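Local coordinates for arginine decarboxylase (Campylobacter jejuni subsp. jejuni, PDB 3NZP), which probably catalyses the pyridoxal-phosphate-dependent decarboxylation of arginine to agmatine, a step of polyamine and spermidine biosynthesis, at residues B[334-339]-B[438-443]; B[445-450]-B[478-483]; B[528-533]-B[603-608]. All blocks are in the same frame, centred on the assembly; numbering follows the deposited sequence.

Contact 1: residues B[334-339]-B[438-443]; sequences APVLEL and ERYLVN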
loop_
_atom_site.group_PDB
_atom_site.type_symbol
_atom_site.label_atom_id
_atom_site.label_comp_id
_atom_site.label_asym_id
_atom_site.label_seq_id
_atom_site.Cartn_x
_atom_site.Cartn_y
_atom_site.Cartn_z
ATOM N N ALA B 334 11.762 5.046 -15.971
ATOM C CA ALA B 334 11.622 3.634 -16.324
ATOM C C ALA B 334 11.553 3.471 -17.836
ATOM O O ALA B 334 10.736 4.102 -18.497
ATOM C CB ALA B 334 10.375 3.063 -15.683
ATOM N N PRO B 335 12.426 2.627 -18.410
ATOM C CA PRO B 335 12.447 2.396 -19.858
ATOM C C PRO B 335 11.259 1.557 -20.346
ATOM O O PRO B 335 10.787 0.665 -19.642
ATOM C CB PRO B 335 13.788 1.691 -20.067
ATOM C CG PRO B 335 13.940 0.897 -18.829
ATOM C CD PRO B 335 13.506 1.869 -17.746
ATOM N N VAL B 336 10.775 1.846 -21.550
ATOM C CA VAL B 336 9.649 1.096 -22.086
ATOM C C VAL B 336 10.145 -0.232 -22.633
ATOM O O VAL B 336 10.884 -0.256 -23.608
ATOM C CB VAL B 336 8.946 1.827 -23.236
ATOM C CG1 VAL B 336 7.655 1.099 -23.584
ATOM C CG2 VAL B 336 8.655 3.262 -22.852
ATOM N N LEU B 337 9.734 -1.333 -22.007
ATOM C CA LEU B 337 10.143 -2.666 -22.438
ATOM C C LEU B 337 9.476 -3.100 -23.727
ATOM O O LEU B 337 10.159 -3.352 -24.711
ATOM C CB LEU B 337 9.841 -3.681 -21.356
ATOM C CG LEU B 337 10.487 -3.339 -20.016
ATOM C CD1 LEU B 337 10.024 -4.299 -18.920
ATOM C CD2 LEU B 337 11.985 -3.389 -20.194
ATOM N N GLU B 338 8.154 -3.221 -23.732
ATOM C CA GLU B 338 7.459 -3.617 -24.955
ATOM C C GLU B 338 6.373 -2.632 -25.335
ATOM O O GLU B 338 6.005 -1.757 -24.549
ATOM C CB GLU B 338 6.847 -5.016 -24.821
ATOM C CG GLU B 338 7.807 -6.164 -25.129
ATOM C CD GLU B 338 7.126 -7.522 -25.066
ATOM O OE1 GLU B 338 6.794 -7.981 -23.944
ATOM O OE2 GLU B 338 6.907 -8.127 -26.138
ATOM N N LEU B 339 5.860 -2.784 -26.550
ATOM C CA LEU B 339 4.811 -1.904 -27.052
ATOM C C LEU B 339 3.610 -2.702 -27.546
ATOM O O LEU B 339 3.456 -2.927 -28.747
ATOM C CB LEU B 339 5.348 -1.052 -28.202
ATOM C CG LEU B 339 5.234 0.472 -28.117
ATOM C CD1 LEU B 339 3.821 0.871 -27.704
ATOM C CD2 LEU B 339 6.248 0.991 -27.122
ATOM N N GLU B 438 -1.989 2.291 -28.085
ATOM C CA GLU B 438 -1.004 1.306 -27.647
ATOM C C GLU B 438 -0.809 1.305 -26.133
ATOM O O GLU B 438 -1.012 2.317 -25.465
ATOM C CB GLU B 438 0.345 1.569 -28.324
ATOM C CG GLU B 438 0.303 1.492 -29.832
ATOM C CD GLU B 438 1.656 1.699 -30.455
ATOM O OE1 GLU B 438 2.295 2.726 -30.146
ATOM O OE2 GLU B 438 2.080 0.838 -31.255
ATOM N N ARG B 439 -0.408 0.151 -25.609
ATOM C CA ARG B 439 -0.162 -0.028 -24.183
ATOM C C ARG B 439 1.340 -0.174 -24.002
ATOM O O ARG B 439 1.914 -1.172 -24.436
ATOM C CB ARG B 439 -0.861 -1.285 -23.683
ATOM C CG ARG B 439 -2.359 -1.134 -23.542
ATOM C CD ARG B 439 -3.157 -1.973 -24.524
ATOM N NE ARG B 439 -4.139 -2.799 -23.813
ATOM C CZ ARG B 439 -5.297 -3.224 -24.317
ATOM N NH1 ARG B 439 -5.648 -2.904 -25.558
ATOM N NH2 ARG B 439 -6.100 -3.982 -23.577
ATOM N N TYR B 440 1.971 0.822 -23.375
ATOM C CA TYR B 440 3.418 0.805 -23.149
ATOM C C TYR B 440 3.780 0.093 -21.856
ATOM O O TYR B 440 3.379 0.508 -20.774
ATOM C CB TYR B 440 3.984 2.224 -23.111
ATOM C CG TYR B 440 3.812 3.011 -24.394
ATOM C CD1 TYR B 440 2.541 3.343 -24.870
ATOM C CD2 TYR B 440 4.922 3.441 -25.124
ATOM C CE1 TYR B 440 2.378 4.083 -26.039
ATOM C CE2 TYR B 440 4.772 4.182 -26.293
ATOM C CZ TYR B 440 3.498 4.499 -26.742
ATOM O OH TYR B 440 3.340 5.243 -27.890
ATOM N N LEU B 441 4.552 -0.980 -21.986
ATOM C CA LEU B 441 4.995 -1.772 -20.853
ATOM C C LEU B 441 6.272 -1.148 -20.295
ATOM O O LEU B 441 7.318 -1.192 -20.943
ATOM C CB LEU B 441 5.266 -3.195 -21.319
ATOM C CG LEU B 441 5.719 -4.174 -20.240
ATOM C CD1 LEU B 441 4.547 -4.483 -19.330
ATOM C CD2 LEU B 441 6.253 -5.443 -20.886
ATOM N N VAL B 442 6.184 -0.569 -19.098
ATOM C CA VAL B 442 7.338 0.078 -18.473
ATOM C C VAL B 442 7.998 -0.808 -17.437
ATOM O O VAL B 442 7.331 -1.430 -16.612
ATOM C CB VAL B 442 6.957 1.397 -17.770
ATOM C CG1 VAL B 442 8.115 2.381 -17.850
ATOM C CG2 VAL B 442 5.702 1.983 -18.383
ATOM N N ASN B 443 9.321 -0.830 -17.474
ATOM C CA ASN B 443 10.108 -1.641 -16.560
ATOM C C ASN B 443 10.130 -1.076 -15.147
ATOM O O ASN B 443 11.124 -0.486 -14.722
ATOM C CB ASN B 443 11.547 -1.749 -17.076
ATOM C CG ASN B 443 12.343 -2.828 -16.369
ATOM O OD1 ASN B 443 13.550 -2.953 -16.583
ATOM N ND2 ASN B 443 11.670 -3.618 -15.528
#

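Contact 2: residues B[445-450]-B[478-483]; sequences SLFQSM and IWDITC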
loop_
_atom_site.group_PDB
_atom_site.type_symbol
_atom_site.label_atom_id
_atom_site.label_comp_id
_atom_site.label_asym_id
_atom_site.label_seq_id
_atom_site.Cartn_x
_atom_site.Cartn_y
_atom_site.Cartn_z
ATOM N N SER B 445 7.514 -0.975 -11.153
ATOM C CA SER B 445 6.361 -1.501 -10.440
ATOM C C SER B 445 5.455 -0.359 -9.968
ATOM O O SER B 445 5.916 0.571 -9.294
ATOM C CB SER B 445 6.841 -2.349 -9.249
ATOM O OG SER B 445 5.771 -3.040 -8.617
ATOM N N LEU B 446 4.172 -0.427 -10.339
ATOM C CA LEU B 446 3.177 0.583 -9.951
ATOM C C LEU B 446 2.704 0.373 -8.511
ATOM O O LEU B 446 1.762 1.019 -8.055
ATOM C CB LEU B 446 1.962 0.546 -10.893
ATOM C CG LEU B 446 2.060 1.356 -12.195
ATOM C CD1 LEU B 446 0.878 1.048 -13.095
ATOM C CD2 LEU B 446 2.101 2.842 -11.873
ATOM N N PHE B 447 3.356 -0.550 -7.811
ATOM C CA PHE B 447 3.038 -0.836 -6.426
ATOM C C PHE B 447 4.257 -0.522 -5.592
ATOM O O PHE B 447 4.150 -0.211 -4.412
ATOM C CB PHE B 447 2.662 -2.305 -6.245
ATOM C CG PHE B 447 1.288 -2.640 -6.744
ATOM C CD1 PHE B 447 0.995 -2.582 -8.104
ATOM C CD2 PHE B 447 0.270 -2.970 -5.850
ATOM C CE1 PHE B 447 -0.290 -2.847 -8.567
ATOM C CE2 PHE B 447 -1.020 -3.235 -6.303
ATOM C CZ PHE B 447 -1.301 -3.170 -7.664
ATOM N N GLN B 448 5.424 -0.606 -6.216
ATOM C CA GLN B 448 6.664 -0.338 -5.514
ATOM C C GLN B 448 6.983 1.143 -5.421
ATOM O O GLN B 448 7.038 1.694 -4.323
ATOM C CB GLN B 448 7.830 -1.072 -6.179
ATOM C CG GLN B 448 9.209 -0.683 -5.637
ATOM C CD GLN B 448 9.431 -1.071 -4.174
ATOM O OE1 GLN B 448 10.325 -0.535 -3.510
ATOM N NE2 GLN B 448 8.635 -2.008 -3.675
ATOM N N SER B 449 7.185 1.794 -6.559
ATOM C CA SER B 449 7.535 3.208 -6.549
ATOM C C SER B 449 6.358 4.158 -6.498
ATOM O O SER B 449 6.524 5.329 -6.174
ATOM C CB SER B 449 8.378 3.549 -7.770
ATOM O OG SER B 449 9.501 2.702 -7.848
HETATM N N MSE B 450 5.171 3.661 -6.823
HETATM C CA MSE B 450 3.983 4.510 -6.827
HETATM C C MSE B 450 2.765 3.878 -6.181
HETATM O O MSE B 450 1.771 3.570 -6.848
HETATM C CB MSE B 450 3.642 4.929 -8.260
HETATM C CG MSE B 450 4.411 6.144 -8.745
HETATM SE SE MSE B 450 4.570 6.237 -10.680
HETATM C CE MSE B 450 6.244 5.316 -10.894
ATOM N N ILE B 478 0.010 3.276 -20.200
ATOM C CA ILE B 478 1.179 2.557 -19.695
ATOM C C ILE B 478 0.929 1.631 -18.514
ATOM O O ILE B 478 0.268 2.005 -17.553
ATOM C CB ILE B 478 2.294 3.540 -19.271
ATOM C CG1 ILE B 478 1.806 4.441 -18.146
ATOM C CG2 ILE B 478 2.683 4.437 -20.437
ATOM C CD1 ILE B 478 2.810 5.513 -17.787
ATOM N N TRP B 479 1.458 0.414 -18.593
ATOM C CA TRP B 479 1.307 -0.544 -17.511
ATOM C C TRP B 479 2.651 -1.180 -17.144
ATOM O O TRP B 479 3.544 -1.305 -17.986
ATOM C CB TRP B 479 0.273 -1.616 -17.870
ATOM C CG TRP B 479 0.520 -2.357 -19.136
ATOM C CD1 TRP B 479 1.722 -2.821 -19.602
ATOM C CD2 TRP B 479 -0.476 -2.841 -20.047
ATOM N NE1 TRP B 479 1.534 -3.571 -20.738
ATOM C CE2 TRP B 479 0.197 -3.601 -21.036
ATOM C CE3 TRP B 479 -1.870 -2.709 -20.121
ATOM C CZ2 TRP B 479 -0.479 -4.234 -22.085
ATOM C CZ3 TRP B 479 -2.543 -3.340 -21.166
ATOM C CH2 TRP B 479 -1.843 -4.092 -22.135
ATOM N N ASP B 480 2.804 -1.556 -15.877
ATOM C CA ASP B 480 4.048 -2.150 -15.412
ATOM C C ASP B 480 4.107 -3.662 -15.626
ATOM O O ASP B 480 3.115 -4.290 -15.997
ATOM C CB ASP B 480 4.265 -1.836 -13.929
ATOM C CG ASP B 480 3.375 -2.661 -13.018
ATOM O OD1 ASP B 480 3.470 -2.495 -11.778
ATOM O OD2 ASP B 480 2.581 -3.481 -13.537
ATOM N N ILE B 481 5.280 -4.238 -15.385
ATOM C CA ILE B 481 5.488 -5.666 -15.555
ATOM C C ILE B 481 4.999 -6.434 -14.337
ATOM O O ILE B 481 5.778 -6.793 -13.466
ATOM C CB ILE B 481 6.970 -5.970 -15.784
ATOM C CG1 ILE B 481 7.803 -5.273 -14.700
ATOM C CG2 ILE B 481 7.381 -5.502 -17.175
ATOM C CD1 ILE B 481 9.268 -5.701 -14.628
ATOM N N THR B 482 3.696 -6.675 -14.275
ATOM C CA THR B 482 3.108 -7.404 -13.161
ATOM C C THR B 482 1.890 -8.190 -13.635
ATOM O O THR B 482 1.154 -7.741 -14.519
ATOM C CB THR B 482 2.673 -6.444 -12.031
ATOM O OG1 THR B 482 3.821 -5.757 -11.518
ATOM C CG2 THR B 482 2.018 -7.214 -10.896
ATOM N N CYS B 483 1.690 -9.369 -13.054
ATOM C CA CYS B 483 0.551 -10.213 -13.408
ATOM C C CYS B 483 -0.734 -9.434 -13.146
ATOM O O CYS B 483 -1.550 -9.215 -14.055
ATOM C CB CYS B 483 0.552 -11.485 -12.559
ATOM S SG CYS B 483 2.101 -12.368 -12.589
#

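Contact 3: residues B[528-533]-B[603-608]; sequences NLFTHP and NGYLKS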
loop_
_atom_site.group_PDB
_atom_site.type_symbol
_atom_site.label_atom_id
_atom_site.label_comp_id
_atom_site.label_asym_id
_atom_site.label_seq_id
_atom_site.Cartn_x
_atom_site.Cartn_y
_atom_site.Cartn_z
ATOM N N ASN B 528 5.346 -8.203 -6.290
ATOM C CA ASN B 528 5.980 -9.487 -6.610
ATOM C C ASN B 528 7.475 -9.483 -6.315
ATOM O O ASN B 528 8.284 -9.839 -7.169
ATOM C CB ASN B 528 5.752 -9.849 -8.083
ATOM C CG ASN B 528 4.290 -10.124 -8.402
ATOM O OD1 ASN B 528 3.924 -10.365 -9.555
ATOM N ND2 ASN B 528 3.448 -10.094 -7.375
ATOM N N LEU B 529 7.832 -9.086 -5.096
ATOM C CA LEU B 529 9.225 -9.020 -4.639
ATOM C C LEU B 529 10.092 -8.031 -5.406
ATOM O O LEU B 529 11.313 -8.050 -5.262
ATOM C CB LEU B 529 9.883 -10.411 -4.665
ATOM C CG LEU B 529 9.438 -11.357 -3.548
ATOM C CD1 LEU B 529 10.081 -12.731 -3.677
ATOM C CD2 LEU B 529 9.802 -10.717 -2.217
ATOM N N PHE B 530 9.479 -7.170 -6.220
ATOM C CA PHE B 530 10.264 -6.181 -6.962
ATOM C C PHE B 530 10.762 -5.166 -5.943
ATOM O O PHE B 530 10.014 -4.286 -5.520
ATOM C CB PHE B 530 9.413 -5.476 -8.038
ATOM C CG PHE B 530 9.062 -6.351 -9.212
ATOM C CD1 PHE B 530 7.819 -6.966 -9.297
ATOM C CD2 PHE B 530 9.995 -6.592 -10.216
ATOM C CE1 PHE B 530 7.510 -7.818 -10.366
ATOM C CE2 PHE B 530 9.698 -7.442 -11.290
ATOM C CZ PHE B 530 8.455 -8.055 -11.362
ATOM N N THR B 531 12.022 -5.297 -5.535
ATOM C CA THR B 531 12.583 -4.389 -4.534
ATOM C C THR B 531 12.818 -2.978 -5.044
ATOM O O THR B 531 12.777 -2.719 -6.248
ATOM C CB THR B 531 13.922 -4.913 -3.966
ATOM O OG1 THR B 531 14.931 -4.881 -4.988
ATOM C CG2 THR B 531 13.753 -6.338 -3.436
ATOM N N HIS B 532 13.063 -2.070 -4.104
ATOM C CA HIS B 532 13.298 -0.667 -4.424
ATOM C C HIS B 532 14.290 -0.602 -5.592
ATOM O O HIS B 532 15.301 -1.304 -5.603
ATOM C CB HIS B 532 13.830 0.050 -3.172
ATOM C CG HIS B 532 13.949 1.537 -3.316
ATOM N ND1 HIS B 532 14.480 2.139 -4.438
ATOM C CD2 HIS B 532 13.691 2.540 -2.440
ATOM C CE1 HIS B 532 14.550 3.444 -4.245
ATOM N NE2 HIS B 532 14.079 3.714 -3.040
ATOM N N PRO B 533 13.986 0.215 -6.609
ATOM C CA PRO B 533 14.875 0.334 -7.762
ATOM C C PRO B 533 16.164 1.054 -7.409
ATOM O O PRO B 533 16.275 1.642 -6.341
ATOM C CB PRO B 533 14.020 1.104 -8.774
ATOM C CG PRO B 533 13.149 1.942 -7.914
ATOM C CD PRO B 533 12.758 1.000 -6.807
ATOM N N ASN B 603 19.575 -8.311 -10.134
ATOM C CA ASN B 603 18.302 -7.760 -9.648
ATOM C C ASN B 603 17.165 -8.481 -10.354
ATOM O O ASN B 603 17.363 -9.086 -11.417
ATOM C CB ASN B 603 18.207 -6.261 -9.921
ATOM C CG ASN B 603 18.190 -5.952 -11.390
ATOM O OD1 ASN B 603 17.194 -5.447 -11.921
ATOM N ND2 ASN B 603 19.291 -6.269 -12.073
ATOM N N GLY B 604 15.970 -8.393 -9.778
ATOM C CA GLY B 604 14.826 -9.086 -10.346
ATOM C C GLY B 604 14.037 -8.375 -11.424
ATOM O O GLY B 604 12.993 -8.861 -11.862
ATOM N N TYR B 605 14.515 -7.220 -11.854
ATOM C CA TYR B 605 13.801 -6.498 -12.885
ATOM C C TYR B 605 14.050 -7.120 -14.242
ATOM O O TYR B 605 15.104 -7.722 -14.497
ATOM C CB TYR B 605 14.188 -5.018 -12.870
ATOM C CG TYR B 605 13.447 -4.243 -11.794
ATOM C CD1 TYR B 605 14.060 -3.912 -10.582
ATOM C CD2 TYR B 605 12.110 -3.870 -11.983
ATOM C CE1 TYR B 605 13.358 -3.223 -9.580
ATOM C CE2 TYR B 605 11.396 -3.186 -10.994
ATOM C CZ TYR B 605 12.025 -2.865 -9.793
ATOM O OH TYR B 605 11.317 -2.192 -8.806
ATOM N N LEU B 606 13.034 -6.996 -15.091
ATOM C CA LEU B 606 13.046 -7.523 -16.449
ATOM C C LEU B 606 13.898 -6.701 -17.400
ATOM O O LEU B 606 14.146 -5.520 -17.168
ATOM C CB LEU B 606 11.620 -7.575 -16.990
ATOM C CG LEU B 606 10.779 -8.802 -16.634
ATOM C CD1 LEU B 606 10.737 -8.981 -15.136
ATOM C CD2 LEU B 606 9.373 -8.645 -17.201
ATOM N N LYS B 607 14.335 -7.341 -18.482
ATOM C CA LYS B 607 15.146 -6.695 -19.514
ATOM C C LYS B 607 14.377 -6.752 -20.824
ATOM O O LYS B 607 13.515 -7.615 -21.012
ATOM C CB LYS B 607 16.487 -7.414 -19.655
ATOM C CG LYS B 607 17.300 -7.364 -18.382
ATOM C CD LYS B 607 18.346 -8.470 -18.283
ATOM C CE LYS B 607 19.221 -8.314 -17.018
ATOM N NZ LYS B 607 18.498 -8.218 -15.692
ATOM N N SER B 608 14.678 -5.831 -21.732
ATOM C CA SER B 608 13.986 -5.806 -23.016
ATOM C C SER B 608 14.193 -7.158 -23.703
ATOM O O SER B 608 15.257 -7.777 -23.587
ATOM C CB SER B 608 14.532 -4.653 -23.870
ATOM O OG SER B 608 13.620 -4.287 -24.891
#

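Contact 1: residues B[334-339]-B[438-443]
Three backbone hydrogen bonds join Pro-335, Leu-337 and Glu-338 to Leu-441 and Asn-443. The N of Asn-443 donates to the O of Pro-335 at 3.0 Å. Leu-441 is used twice: its O accepts from the N of Leu-337, and its N donates to the O of Glu-338 at 3.0 Å. Two consecutive residues therefore face one, and the strand 334-339 carries a classic beta bulge at Leu-337 and Glu-338.

On one face of the sheet Leu-339 lies alongside Tyr-440. CD1 of Leu-339 sits over the ring in a CH-pi contact, 3.6 Å from the centroid of Tyr-440, while the other methyl packs beside CD2 of the ring. CG1 of Val-336 comes to the ring's edge near its plane; it stands anti to its own backbone N (chi1 -171°), which turns it toward the CB of Tyr-440. The Tyr-440 hydroxyl is hydrogen-bonded to the O of His-500. On the other face, CD2 of Leu-441 packs 4.0 Å from the CB of Glu-338, and Phe-134 of the second subunit packs on Leu-441. The branched end of Leu-337 is laid against the CB of Asn-443.

This is antiparallel pairing interrupted by a classic bulge, within the mixed sheet that accompanies the pyridoxal-binding barrel in this decarboxylase family.

Contact 2: residues B[445-450]-B[478-483]
Asp-480 directs its carboxylate across to the backbone of Ser-445 and Leu-446, its side chain crossing that of Leu-446 at a slant. CG lies between the backbone N and the carbonyl carbon (chi1 75°), and this torsion brings OD1 to the N of Leu-446. The bond is 2.6 Å long from Leu-446 N to Asp-480 OD1 and nearly straight, 177° at the hydrogen; it meets the oxygen on its anti side, 20° out of the carboxylate plane.

Plain packing surrounds the same oxygen: the CB of Leu-446 lies 3.5 Å from OD1 of Asp-480, and the CA of Ser-445 is also close by. The Phe-447 ring presents its edge to OD1 from farther off, while His-527 stacks on that ring.

A side chain at the weakly bonded strand 479-480 thus grips the loop that runs from strand 438-442 to helix 451-455, in the mixed sheet beside the barrel. Directly after Asp-480, the chain bends through an inverse gamma turn centred on Ile-481.

The bend is followed by Thr-482, whose hydroxyl lies near the Asp-480 carboxylate. Next in sequence is Cys-483, the predicted proton donor, which touches the pyridoxal phosphate. On the loop side, OG of Ser-445 accepts a weak bond from the N of Gln-448.

Contact 3: residues B[528-533]-B[603-608]
Tyr-605 reaches into the angle formed by Phe-530, Thr-531 and Pro-533, and its ring fills that hollow. CD2 of Phe-530 lies over one face of the tyrosine ring, 3.8 Å from CE2 of Tyr-605. The two rings are inclined to each other by 39° with centroids 5.4 Å apart, an oblique pair. At the far end of the groove Pro-533 closes in, its CD 4.0 Å from the OH of Tyr-605.

Phe-530 in turn is a bump on the opposing loop. Its CG is anti to the carbonyl carbon (chi1 -71°), and from there the ring reaches Gly-604, its CE2 3.6 Å from the O of that residue, and CD1 of Leu-606 comes up at the ring's edge, near its plane. At the edge of the tyrosine ring, in its plane, OD1 of Asn-603 accepts from the N of Tyr-605, an Asx turn that shapes the chain just where the ring leaves it. The second subunit adds Ser-112 against Phe-530 and Phe-134 against Leu-606.

One polar bond crosses between the two loops: the OH of Tyr-605 donates to the O of Thr-531 at 3.0 Å, with the donor tilted 27° from the carbonyl plane. A largely apolar, aromatic interlock with this single hydroxyl bond implies that shape does much of the joining, while the bond satisfies a hydroxyl carried by a buried residue and is consistent with setting how far the ring reaches.

All three contacts are largely buried and all touch the second subunit, but they differ in kind. Contact 1 is sheet pairing, held by backbone bonds; contact 2 rests on one carboxylate gripping a loop, and contact 3 on interlocked rings between two loops, with Thr-531 and Gly-604 partly exposed. Contacts 1 and 2 share the sheet: strand 438-442 of contact 1 lies between strand 330-341 and strand 479-480 of contact 2, probably hydrogen-bonded to Trp-479 through Tyr-440 and Val-442. Contact 3 lies outside that pairing yet packs on both, with Leu-606 against Leu-337 and Ile-481. Contact 2 comes nearest the cofactor, as it contains Cys-483.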